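Local coordinates for protein structure-specific endonuclease subunit SLX1 (Candida glabrata, PDB 4XLG) that probably cuts branched DNA close to junctions with single strands, as the catalytic subunit of the SLX1-SLX4 endonuclease acting in DNA repair and recombination, at residues Phe25-Thr30 with Gln77-Trp82; Gly68-Ile73 with Arg124-Thr129; Ser106-Leu111 with Glu138-Asn143. The protein carries 1 engineered substitution. All coordinates share one frame; numbering follows the deposited sequence.

The three contacts lie in and around the five-stranded sheet, with interaction 2 facing the zinc-binding part of the chain. Interactions 1 and 2 share helix 72-84: its N-terminal approach packs in interaction 2 and its later turns in interaction 1, with centres about 13 Å apart; they touch through Phe-78 on Phe-69. Interaction 3, joining helix 107-118 to helix 135-143, opens after interaction 1 has closed; its centre is about 16 Å from that of interaction 1 and 21 Å from that of interaction 2. The segments of interaction 2 alternate along the chain with those of both others. The GIY-YIG nuclease region and the following helices thus pack without a break, interaction 3 lying nearer the surface.

Interaction 1 of 3, residues Phe25-Thr30 with Gln77-Trp82; sequences FYIGST and QFQHAW. Engineered in segment 77-82: Gln-79 (natural residue Glu).
Ile-27 lays its CD1 methyl on the Trp-82 indole, 3.6 Å from the centroid of the five-membered ring and 3° off its normal, a CH-pi contact over the face. The second branch works beside it: with CG2 anti to the backbone N (CG1 at chi1 -70°), Ile-27 CG2 reaches Trp-82 CE3 at 3.7 Å and Gln-79 CG at 3.9 Å. A beta-branched residue suits this strand position because its two arms cover the broad indole and the glutamine's aliphatic stem together.

Gln-79 is engineered, replacing the natural glutamate. Its extended chain passes Gly-28, a place that suits glycine because a CB would be crowded by Tyr-26 CE1, and Gln-79 OE1 accepts a hydrogen bond from Ser-29 OG at 2.7 Å, the donor standing nearly in line with C=O (164°). Ile-27 and Gly-28 belong to the YIG half of the GIY-YIG signature.

Helix 72-84 runs almost antiparallel to strand 25-30, their segment axes 8.1 Å apart. Leu-15 of strand 12-18 touches both Ile-27 and Trp-82, while helix 107-118 packs Met-113 and Ile-114 against the indole and binds Trp-82 NE1 through the Lys-110 carbonyl.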
loop_
_atom_site.group_PDB
_atom_site.type_symbol
_atom_site.label_atom_id
_atom_site.label_comp_id
_atom_site.label_asym_id
_atom_site.label_seq_id
_atom_site.Cartn_x
_atom_site.Cartn_y
_atom_site.Cartn_z
ATOM N N PHE B 25 -3.124 -18.037 15.209
ATOM C CA PHE B 25 -2.699 -17.008 14.231
ATOM C C PHE B 25 -2.552 -15.659 14.899
ATOM O O PHE B 25 -3.148 -15.413 15.982
ATOM C CB PHE B 25 -3.781 -16.903 13.107
ATOM C CG PHE B 25 -3.949 -18.197 12.337
ATOM C CD1 PHE B 25 -3.081 -18.475 11.287
ATOM C CD2 PHE B 25 -4.929 -19.126 12.684
ATOM C CE1 PHE B 25 -3.167 -19.681 10.572
ATOM C CE2 PHE B 25 -5.030 -20.357 11.967
ATOM C CZ PHE B 25 -4.149 -20.622 10.922
ATOM N N TYR B 26 -1.864 -14.753 14.204
ATOM C CA TYR B 26 -1.685 -13.409 14.716
ATOM C C TYR B 26 -1.612 -12.500 13.530
ATOM O O TYR B 26 -0.909 -12.822 12.570
ATOM C CB TYR B 26 -0.396 -13.319 15.529
ATOM C CG TYR B 26 -0.247 -11.968 16.206
ATOM C CD1 TYR B 26 0.377 -10.920 15.549
ATOM C CD2 TYR B 26 -0.670 -11.772 17.501
ATOM C CE1 TYR B 26 0.502 -9.657 16.148
ATOM C CE2 TYR B 26 -0.534 -10.520 18.120
ATOM C CZ TYR B 26 0.085 -9.493 17.433
ATOM O OH TYR B 26 0.239 -8.271 18.011
ATOM N N ILE B 27 -2.276 -11.349 13.615
ATOM C CA ILE B 27 -2.140 -10.376 12.515
ATOM C C ILE B 27 -1.570 -9.062 13.034
ATOM O O ILE B 27 -2.053 -8.553 14.083
ATOM C CB ILE B 27 -3.541 -10.100 11.886
ATOM C CG1 ILE B 27 -3.996 -11.353 11.118
ATOM C CG2 ILE B 27 -3.501 -8.850 10.893
ATOM C CD1 ILE B 27 -5.550 -11.309 10.837
ATOM N N GLY B 28 -0.575 -8.481 12.343
ATOM C CA GLY B 28 -0.115 -7.153 12.791
ATOM C C GLY B 28 0.414 -6.379 11.599
ATOM O O GLY B 28 0.250 -6.805 10.459
ATOM N N SER B 29 1.007 -5.206 11.849
ATOM C CA SER B 29 1.559 -4.430 10.743
ATOM C C SER B 29 2.880 -3.865 11.203
ATOM O O SER B 29 3.086 -3.647 12.411
ATOM C CB SER B 29 0.606 -3.286 10.301
ATOM O OG SER B 29 0.297 -2.403 11.371
ATOM N N THR B 30 3.774 -3.635 10.246
ATOM C CA THR B 30 5.136 -3.213 10.620
ATOM C C THR B 30 5.906 -2.596 9.445
ATOM O O THR B 30 5.732 -3.025 8.317
ATOM C CB THR B 30 5.990 -4.455 11.152
ATOM O OG1 THR B 30 7.283 -4.005 11.591
ATOM C CG2 THR B 30 6.136 -5.558 10.081
ATOM N N GLN B 77 -5.342 0.617 8.821
ATOM C CA GLN B 77 -6.725 0.416 8.368
ATOM C C GLN B 77 -6.942 -0.997 7.847
ATOM O O GLN B 77 -7.967 -1.625 8.176
ATOM C CB GLN B 77 -7.116 1.421 7.278
ATOM C CG GLN B 77 -7.178 2.835 7.796
ATOM C CD GLN B 77 -7.354 3.818 6.660
ATOM O OE1 GLN B 77 -6.510 3.918 5.777
ATOM N NE2 GLN B 77 -8.482 4.504 6.653
ATOM N N PHE B 78 -6.008 -1.469 7.030
ATOM C CA PHE B 78 -6.087 -2.851 6.501
ATOM C C PHE B 78 -5.988 -3.853 7.626
ATOM O O PHE B 78 -6.787 -4.783 7.741
ATOM C CB PHE B 78 -4.951 -3.077 5.490
ATOM C CG PHE B 78 -5.097 -4.320 4.696
ATOM C CD1 PHE B 78 -4.610 -5.524 5.185
ATOM C CD2 PHE B 78 -5.638 -4.277 3.429
ATOM C CE1 PHE B 78 -4.696 -6.692 4.412
ATOM C CE2 PHE B 78 -5.738 -5.431 2.657
ATOM C CZ PHE B 78 -5.267 -6.653 3.157
ATOM N N GLN B 79 -5.005 -3.642 8.488
ATOM C CA GLN B 79 -4.826 -4.576 9.620
ATOM C C GLN B 79 -6.087 -4.687 10.477
ATOM O O GLN B 79 -6.526 -5.782 10.833
ATOM C CB GLN B 79 -3.669 -4.094 10.505
ATOM C CG GLN B 79 -3.422 -5.080 11.718
ATOM C CD GLN B 79 -2.722 -4.379 12.811
ATOM O OE1 GLN B 79 -1.786 -3.644 12.568
ATOM N NE2 GLN B 79 -3.206 -4.537 14.030
ATOM N N HIS B 80 -6.660 -3.547 10.829
ATOM C CA HIS B 80 -7.825 -3.595 11.699
ATOM C C HIS B 80 -9.013 -4.224 10.990
ATOM O O HIS B 80 -9.792 -4.932 11.612
ATOM C CB HIS B 80 -8.143 -2.166 12.199
ATOM C CG HIS B 80 -7.070 -1.624 13.093
ATOM N ND1 HIS B 80 -6.846 -0.275 13.272
ATOM C CD2 HIS B 80 -6.130 -2.263 13.838
ATOM C CE1 HIS B 80 -5.821 -0.107 14.093
ATOM N NE2 HIS B 80 -5.372 -1.296 14.454
ATOM N N ALA B 81 -9.161 -3.959 9.692
ATOM C CA ALA B 81 -10.281 -4.554 8.943
ATOM C C ALA B 81 -10.101 -6.097 8.877
ATOM O O ALA B 81 -11.074 -6.873 9.018
ATOM C CB ALA B 81 -10.327 -3.944 7.542
ATOM N N TRP B 82 -8.866 -6.492 8.635
ATOM C CA TRP B 82 -8.509 -7.908 8.500
ATOM C C TRP B 82 -8.809 -8.622 9.840
ATOM O O TRP B 82 -9.438 -9.698 9.872
ATOM C CB TRP B 82 -7.032 -8.005 8.092
ATOM C CG TRP B 82 -6.559 -9.413 7.740
ATOM C CD1 TRP B 82 -7.319 -10.561 7.646
ATOM C CD2 TRP B 82 -5.241 -9.755 7.358
ATOM N NE1 TRP B 82 -6.496 -11.617 7.235
ATOM C CE2 TRP B 82 -5.228 -11.134 7.047
ATOM C CE3 TRP B 82 -4.043 -9.018 7.251
ATOM C CZ2 TRP B 82 -4.057 -11.810 6.687
ATOM C CZ3 TRP B 82 -2.884 -9.676 6.855
ATOM C CH2 TRP B 82 -2.909 -11.067 6.571
#

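Interaction 2 of 3, residues Gly68-Ile73 with Arg124-Thr129; sequences GFPSRI and RYMDLT
The Phe-69 ring carries both methyls of Leu-128 on one face: CD2 over the centre, a CH-pi contact 3.8 Å from the ring centroid, and CD1 just past the rim, where Leu-128 CD1 is 3.7 Å from Phe-69 CE1. Met-126 SD comes in obliquely, 5.1 Å from the Phe-69 centroid, as a Met-aromatic contact, and the Phe-78 ring of helix 72-84 meets Phe-69 edge-to-face.

Pro-70 is the second cyclic group. Its CD lies 3.5 Å from Met-126 SD, and the extended methionine crosses it at about a right angle. With CG beside its backbone N (chi1 -55°), Met-126 brings its sulfur against both Pro-70 CD and the Phe-69 rim, a place that suits a long, flexible and polarisable chain.

Both segments mark ends of regular elements of the five-stranded sheet that continues the GIY-YIG strands. Gly-68 follows strand 60-67, and Leu-128 comes just before strand 129-132, its antiparallel neighbour; Thr-129 bonds through its backbone to Tyr-67. Gly-68 has positive phi (101°), a conformation that glycine adopts without strain, and its missing CB leaves room for the Leu-128 backbone to come close. Leu-128 CD2 stands 3.6 Å from Gly-68 C. On the other side, a type I turn from Arg-124 to Asp-127 carries the chain out of helix 121-124.

A water lies within hydrogen-bonding reach of both backbones, 2.7 Å from Gly-68 O and 2.8 Å from Met-126 O, though its protons are shared among more acceptors than it can serve. Farther along, Ser-71 is the N-cap of helix 72-84, its short hydroxyl accepting the amide of Ala-74. Pro-70 also packs on an aromatic side chain of the other protein chain in the assembly, and Asp-127 OD1 is bonded by Asn-158.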
loop_
_atom_site.group_PDB
_atom_site.type_symbol
_atom_site.label_atom_id
_atom_site.label_comp_id
_atom_site.label_asym_id
_atom_site.label_seq_id
_atom_site.Cartn_x
_atom_site.Cartn_y
_atom_site.Cartn_z
ATOM N N GLY B 68 3.244 -2.634 0.398
ATOM C CA GLY B 68 3.012 -1.611 -0.644
ATOM C C GLY B 68 2.087 -0.500 -0.158
ATOM O O GLY B 68 1.629 0.317 -0.974
ATOM N N PHE B 69 1.786 -0.452 1.151
ATOM C CA PHE B 69 0.864 0.565 1.671
ATOM C C PHE B 69 1.418 1.977 1.538
ATOM O O PHE B 69 2.606 2.185 1.733
ATOM C CB PHE B 69 0.545 0.293 3.138
ATOM C CG PHE B 69 -0.333 -0.932 3.314
ATOM C CD1 PHE B 69 -1.700 -0.824 3.088
ATOM C CD2 PHE B 69 0.213 -2.171 3.622
ATOM C CE1 PHE B 69 -2.546 -1.934 3.192
ATOM C CE2 PHE B 69 -0.622 -3.290 3.742
ATOM C CZ PHE B 69 -2.014 -3.172 3.538
ATOM N N PRO B 70 0.547 2.931 1.198
ATOM C CA PRO B 70 1.027 4.293 0.958
ATOM C C PRO B 70 1.328 5.021 2.272
ATOM O O PRO B 70 1.884 6.120 2.243
ATOM C CB PRO B 70 -0.142 4.965 0.209
ATOM C CG PRO B 70 -1.397 4.129 0.576
ATOM C CD PRO B 70 -0.827 2.704 0.697
ATOM N N SER B 71 0.885 4.470 3.403
ATOM C CA SER B 71 1.125 5.131 4.699
ATOM C C SER B 71 0.983 4.105 5.774
ATOM O O SER B 71 0.318 3.090 5.588
ATOM C CB SER B 71 0.132 6.286 4.984
ATOM O OG SER B 71 -1.235 5.810 4.944
ATOM N N ARG B 72 1.524 4.427 6.934
ATOM C CA ARG B 72 1.271 3.596 8.137
ATOM C C ARG B 72 -0.246 3.600 8.421
ATOM O O ARG B 72 -0.805 2.591 8.798
ATOM C CB ARG B 72 2.038 4.203 9.341
ATOM C CG ARG B 72 1.751 3.551 10.711
ATOM C CD ARG B 72 2.442 4.381 11.822
ATOM N NE ARG B 72 1.701 4.183 13.055
ATOM C CZ ARG B 72 0.850 5.055 13.580
ATOM N NH1 ARG B 72 0.684 6.265 13.039
ATOM N NH2 ARG B 72 0.204 4.719 14.692
ATOM N N ILE B 73 -0.878 4.761 8.244
ATOM C CA ILE B 73 -2.321 4.838 8.513
ATOM C C ILE B 73 -3.062 3.800 7.665
ATOM O O ILE B 73 -3.956 3.102 8.145
ATOM C CB ILE B 73 -2.907 6.249 8.190
ATOM C CG1 ILE B 73 -2.280 7.306 9.098
ATOM C CG2 ILE B 73 -4.444 6.241 8.335
ATOM C CD1 ILE B 73 -2.395 6.947 10.570
ATOM N N ARG B 124 -8.023 -0.920 -3.331
ATOM C CA ARG B 124 -7.701 -1.099 -4.756
ATOM C C ARG B 124 -6.790 -0.019 -5.302
ATOM O O ARG B 124 -5.958 -0.293 -6.137
ATOM C CB ARG B 124 -8.972 -1.120 -5.623
ATOM C CG ARG B 124 -9.451 -2.528 -5.844
ATOM C CD ARG B 124 -10.745 -2.486 -6.763
ATOM N NE ARG B 124 -11.347 -3.810 -6.916
ATOM N N TYR B 125 -6.950 1.213 -4.827
ATOM C CA TYR B 125 -6.082 2.302 -5.298
ATOM C C TYR B 125 -4.597 2.086 -4.996
ATOM O O TYR B 125 -3.728 2.714 -5.591
ATOM C CB TYR B 125 -6.526 3.618 -4.665
ATOM C CG TYR B 125 -7.790 4.175 -5.209
ATOM C CD1 TYR B 125 -7.801 4.802 -6.448
ATOM C CD2 TYR B 125 -8.991 4.132 -4.467
ATOM C CE1 TYR B 125 -8.955 5.390 -6.934
ATOM C CE2 TYR B 125 -10.160 4.672 -4.961
ATOM C CZ TYR B 125 -10.141 5.273 -6.201
ATOM O OH TYR B 125 -11.241 5.886 -6.699
ATOM N N MET B 126 -4.311 1.212 -4.044
ATOM C CA MET B 126 -2.927 1.066 -3.579
ATOM C C MET B 126 -2.113 0.048 -4.352
ATOM O O MET B 126 -0.874 0.023 -4.167
ATOM C CB MET B 126 -2.932 0.706 -2.070
ATOM C CG MET B 126 -3.726 1.731 -1.233
ATOM S SD MET B 126 -3.942 1.045 0.434
ATOM C CE MET B 126 -5.155 2.180 1.087
ATOM N N ASP B 127 -2.769 -0.781 -5.191
ATOM C CA ASP B 127 -2.040 -1.825 -5.974
ATOM C C ASP B 127 -1.074 -2.604 -5.074
ATOM O O ASP B 127 0.146 -2.719 -5.356
ATOM C CB ASP B 127 -1.245 -1.217 -7.146
ATOM C CG ASP B 127 -2.152 -0.654 -8.240
ATOM O OD1 ASP B 127 -3.284 -1.169 -8.436
ATOM O OD2 ASP B 127 -1.752 0.345 -8.869
ATOM N N LEU B 128 -1.622 -3.155 -3.984
ATOM C CA LEU B 128 -0.821 -3.850 -2.977
ATOM C C LEU B 128 -0.205 -5.130 -3.512
ATOM O O LEU B 128 -0.619 -5.667 -4.553
ATOM C CB LEU B 128 -1.699 -4.169 -1.745
ATOM C CG LEU B 128 -2.279 -2.862 -1.128
ATOM C CD1 LEU B 128 -3.360 -3.222 -0.147
ATOM C CD2 LEU B 128 -1.096 -2.076 -0.409
ATOM N N THR B 129 0.783 -5.629 -2.772
ATOM C CA THR B 129 1.380 -6.909 -3.112
ATOM C C THR B 129 1.084 -7.899 -2.000
ATOM O O THR B 129 1.373 -7.611 -0.827
ATOM C CB THR B 129 2.917 -6.785 -3.306
ATOM O OG1 THR B 129 3.159 -5.981 -4.482
ATOM C CG2 THR B 129 3.611 -8.193 -3.483
HETATM O O HOH W 1 1.747 -0.532 -3.524
#

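Interaction 3 of 3, residues Ser106-Leu111 with Glu138-Asn143; sequences SIHHKL and EEIWKN
Ile-140 lies across the side of helix 107-118, overlapping His-108, Leu-111 and, more loosely, Ile-107. This is a helix-helix packing at a steep crossing: the short axes of helix 107-111 and helix 138-143 pass 9.5 Å apart at -70°. Isoleucine suits the crossing point because its two branches divide the work, CG2 meeting His-108 and Leu-111 while CD1 reaches Ile-107.

Ile-140 CG1 lies beside the backbone N (chi1 -69°), which turns CG2 toward His-108 and Leu-111. Ile-140 CG2 sits 3.5 Å from His-108 ND1, meeting that ring obliquely, and 3.6 Å from Leu-111 CD1. The longer branch ends at Ile-140 CD1, 4.2 Å from Ile-107 CG2. Leu-111 CD1 also reaches Trp-141 CB at 4.0 Å, so the leucine spans two successive residues of the facing helix.

Both helices also lean on the sheet: Leu-111 touches Leu-15 of strand 12-18, while Trp-141 covers Leu-130 and Val-161 and gives its indole NE1 to the hydroxyl of Thr-115. That bond would help hold the indole's rotation, and Leu-111 O comes to the indole edge, in its plane, 3.6 Å from Trp-141 CD1.

At the margin, a water in the plane of the His-108 ring connects His-108 ND1, 3.1 Å away, to Ile-140 O at 2.8 Å.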
loop_
_atom_site.group_PDB
_atom_site.type_symbol
_atom_site.label_atom_id
_atom_site.label_comp_id
_atom_site.label_asym_id
_atom_site.label_seq_id
_atom_site.Cartn_x
_atom_site.Cartn_y
_atom_site.Cartn_z
ATOM N N SER B 106 -10.632 -20.016 11.039
ATOM C CA SER B 106 -9.774 -20.961 10.321
ATOM C C SER B 106 -8.859 -20.227 9.347
ATOM O O SER B 106 -9.131 -19.080 8.989
ATOM C CB SER B 106 -10.602 -21.963 9.530
ATOM O OG SER B 106 -11.268 -21.284 8.463
ATOM N N ILE B 107 -7.830 -20.916 8.881
ATOM C CA ILE B 107 -6.902 -20.310 7.917
ATOM C C ILE B 107 -7.660 -19.899 6.646
ATOM O O ILE B 107 -7.344 -18.866 6.045
ATOM C CB ILE B 107 -5.747 -21.277 7.558
ATOM C CG1 ILE B 107 -4.842 -20.665 6.512
ATOM C CG2 ILE B 107 -6.287 -22.601 6.990
ATOM C CD1 ILE B 107 -4.056 -19.463 7.001
ATOM N N HIS B 108 -8.705 -20.658 6.269
ATOM C CA HIS B 108 -9.436 -20.329 5.057
ATOM C C HIS B 108 -10.072 -18.965 5.183
ATOM O O HIS B 108 -10.089 -18.207 4.213
ATOM C CB HIS B 108 -10.509 -21.387 4.745
ATOM C CG HIS B 108 -9.923 -22.719 4.431
ATOM N ND1 HIS B 108 -9.621 -23.112 3.144
ATOM C CD2 HIS B 108 -9.516 -23.722 5.244
ATOM C CE1 HIS B 108 -9.081 -24.318 3.178
ATOM N NE2 HIS B 108 -8.987 -24.699 4.441
ATOM N N HIS B 109 -10.587 -18.649 6.376
ATOM C CA HIS B 109 -11.255 -17.362 6.581
ATOM C C HIS B 109 -10.242 -16.223 6.616
ATOM O O HIS B 109 -10.506 -15.178 6.047
ATOM C CB HIS B 109 -12.081 -17.343 7.866
ATOM C CG HIS B 109 -13.331 -18.156 7.768
ATOM N ND1 HIS B 109 -13.344 -19.527 7.907
ATOM C CD2 HIS B 109 -14.610 -17.791 7.515
ATOM C CE1 HIS B 109 -14.580 -19.972 7.757
ATOM N NE2 HIS B 109 -15.367 -18.939 7.522
ATOM N N LYS B 110 -9.110 -16.444 7.280
ATOM C CA LYS B 110 -8.052 -15.440 7.367
ATOM C C LYS B 110 -7.601 -15.062 5.964
ATOM O O LYS B 110 -7.401 -13.896 5.670
ATOM C CB LYS B 110 -6.856 -15.961 8.176
ATOM C CG LYS B 110 -7.237 -16.496 9.578
ATOM C CD LYS B 110 -6.598 -15.660 10.673
ATOM C CE LYS B 110 -7.544 -15.433 11.835
ATOM N NZ LYS B 110 -8.186 -16.685 12.277
ATOM N N LEU B 111 -7.433 -16.063 5.089
ATOM C CA LEU B 111 -6.954 -15.790 3.733
ATOM C C LEU B 111 -8.058 -15.196 2.821
ATOM O O LEU B 111 -7.798 -14.336 1.991
ATOM C CB LEU B 111 -6.401 -17.078 3.100
ATOM C CG LEU B 111 -5.217 -17.683 3.841
ATOM C CD1 LEU B 111 -4.823 -19.082 3.172
ATOM C CD2 LEU B 111 -4.058 -16.689 3.803
ATOM N N GLU B 138 -0.118 -20.457 0.394
ATOM C CA GLU B 138 -0.461 -19.878 -0.928
ATOM C C GLU B 138 -1.505 -20.746 -1.698
ATOM O O GLU B 138 -2.429 -20.215 -2.358
ATOM C CB GLU B 138 0.825 -19.712 -1.781
ATOM C CG GLU B 138 0.572 -19.068 -3.144
ATOM C CD GLU B 138 0.629 -20.045 -4.305
ATOM O OE1 GLU B 138 1.051 -21.210 -4.122
ATOM O OE2 GLU B 138 0.231 -19.642 -5.415
ATOM N N GLU B 139 -1.350 -22.077 -1.637
ATOM C CA GLU B 139 -2.261 -22.956 -2.350
ATOM C C GLU B 139 -3.674 -22.871 -1.771
ATOM O O GLU B 139 -4.656 -22.892 -2.520
ATOM C CB GLU B 139 -1.763 -24.400 -2.310
ATOM C CG GLU B 139 -0.562 -24.666 -3.200
ATOM C CD GLU B 139 -0.150 -26.125 -3.174
ATOM O OE1 GLU B 139 -1.041 -27.003 -3.124
ATOM O OE2 GLU B 139 1.060 -26.395 -3.192
ATOM N N ILE B 140 -3.774 -22.777 -0.448
ATOM C CA ILE B 140 -5.096 -22.643 0.175
ATOM C C ILE B 140 -5.723 -21.312 -0.249
ATOM O O ILE B 140 -6.906 -21.243 -0.567
ATOM C CB ILE B 140 -5.028 -22.687 1.716
ATOM C CG1 ILE B 140 -4.638 -24.091 2.211
ATOM C CG2 ILE B 140 -6.370 -22.233 2.303
ATOM C CD1 ILE B 140 -4.253 -24.122 3.693
ATOM N N TRP B 141 -4.911 -20.258 -0.287
ATOM C CA TRP B 141 -5.447 -18.960 -0.728
ATOM C C TRP B 141 -5.930 -19.041 -2.175
ATOM O O TRP B 141 -7.033 -18.575 -2.529
ATOM C CB TRP B 141 -4.402 -17.838 -0.574
ATOM C CG TRP B 141 -4.885 -16.511 -1.207
ATOM C CD1 TRP B 141 -5.711 -15.576 -0.616
ATOM C CD2 TRP B 141 -4.604 -16.013 -2.519
ATOM N NE1 TRP B 141 -5.959 -14.542 -1.489
ATOM C CE2 TRP B 141 -5.296 -14.781 -2.660
ATOM C CE3 TRP B 141 -3.827 -16.479 -3.591
ATOM C CZ2 TRP B 141 -5.219 -14.004 -3.821
ATOM C CZ3 TRP B 141 -3.784 -15.718 -4.744
ATOM C CH2 TRP B 141 -4.465 -14.500 -4.848
ATOM N N LYS B 142 -5.117 -19.664 -3.017
ATOM C CA LYS B 142 -5.446 -19.764 -4.433
ATOM C C LYS B 142 -6.684 -20.606 -4.655
ATOM O O LYS B 142 -7.497 -20.317 -5.559
ATOM C CB LYS B 142 -4.258 -20.346 -5.184
ATOM C CG LYS B 142 -4.156 -19.901 -6.618
ATOM C CD LYS B 142 -2.688 -19.824 -7.024
ATOM C CE LYS B 142 -2.014 -21.183 -6.875
ATOM N NZ LYS B 142 -0.617 -21.169 -7.384
ATOM N N ASN B 143 -6.841 -21.646 -3.839
ATOM C CA ASN B 143 -8.015 -22.513 -3.970
ATOM C C ASN B 143 -9.307 -21.738 -3.758
ATOM O O ASN B 143 -10.349 -22.110 -4.322
ATOM C CB ASN B 143 -7.944 -23.666 -2.989
ATOM C CG ASN B 143 -6.977 -24.748 -3.434
ATOM O OD1 ASN B 143 -6.632 -24.839 -4.611
ATOM N ND2 ASN B 143 -6.527 -25.573 -2.485
HETATM O O HOH W 2 -9.466 -21.477 0.557
#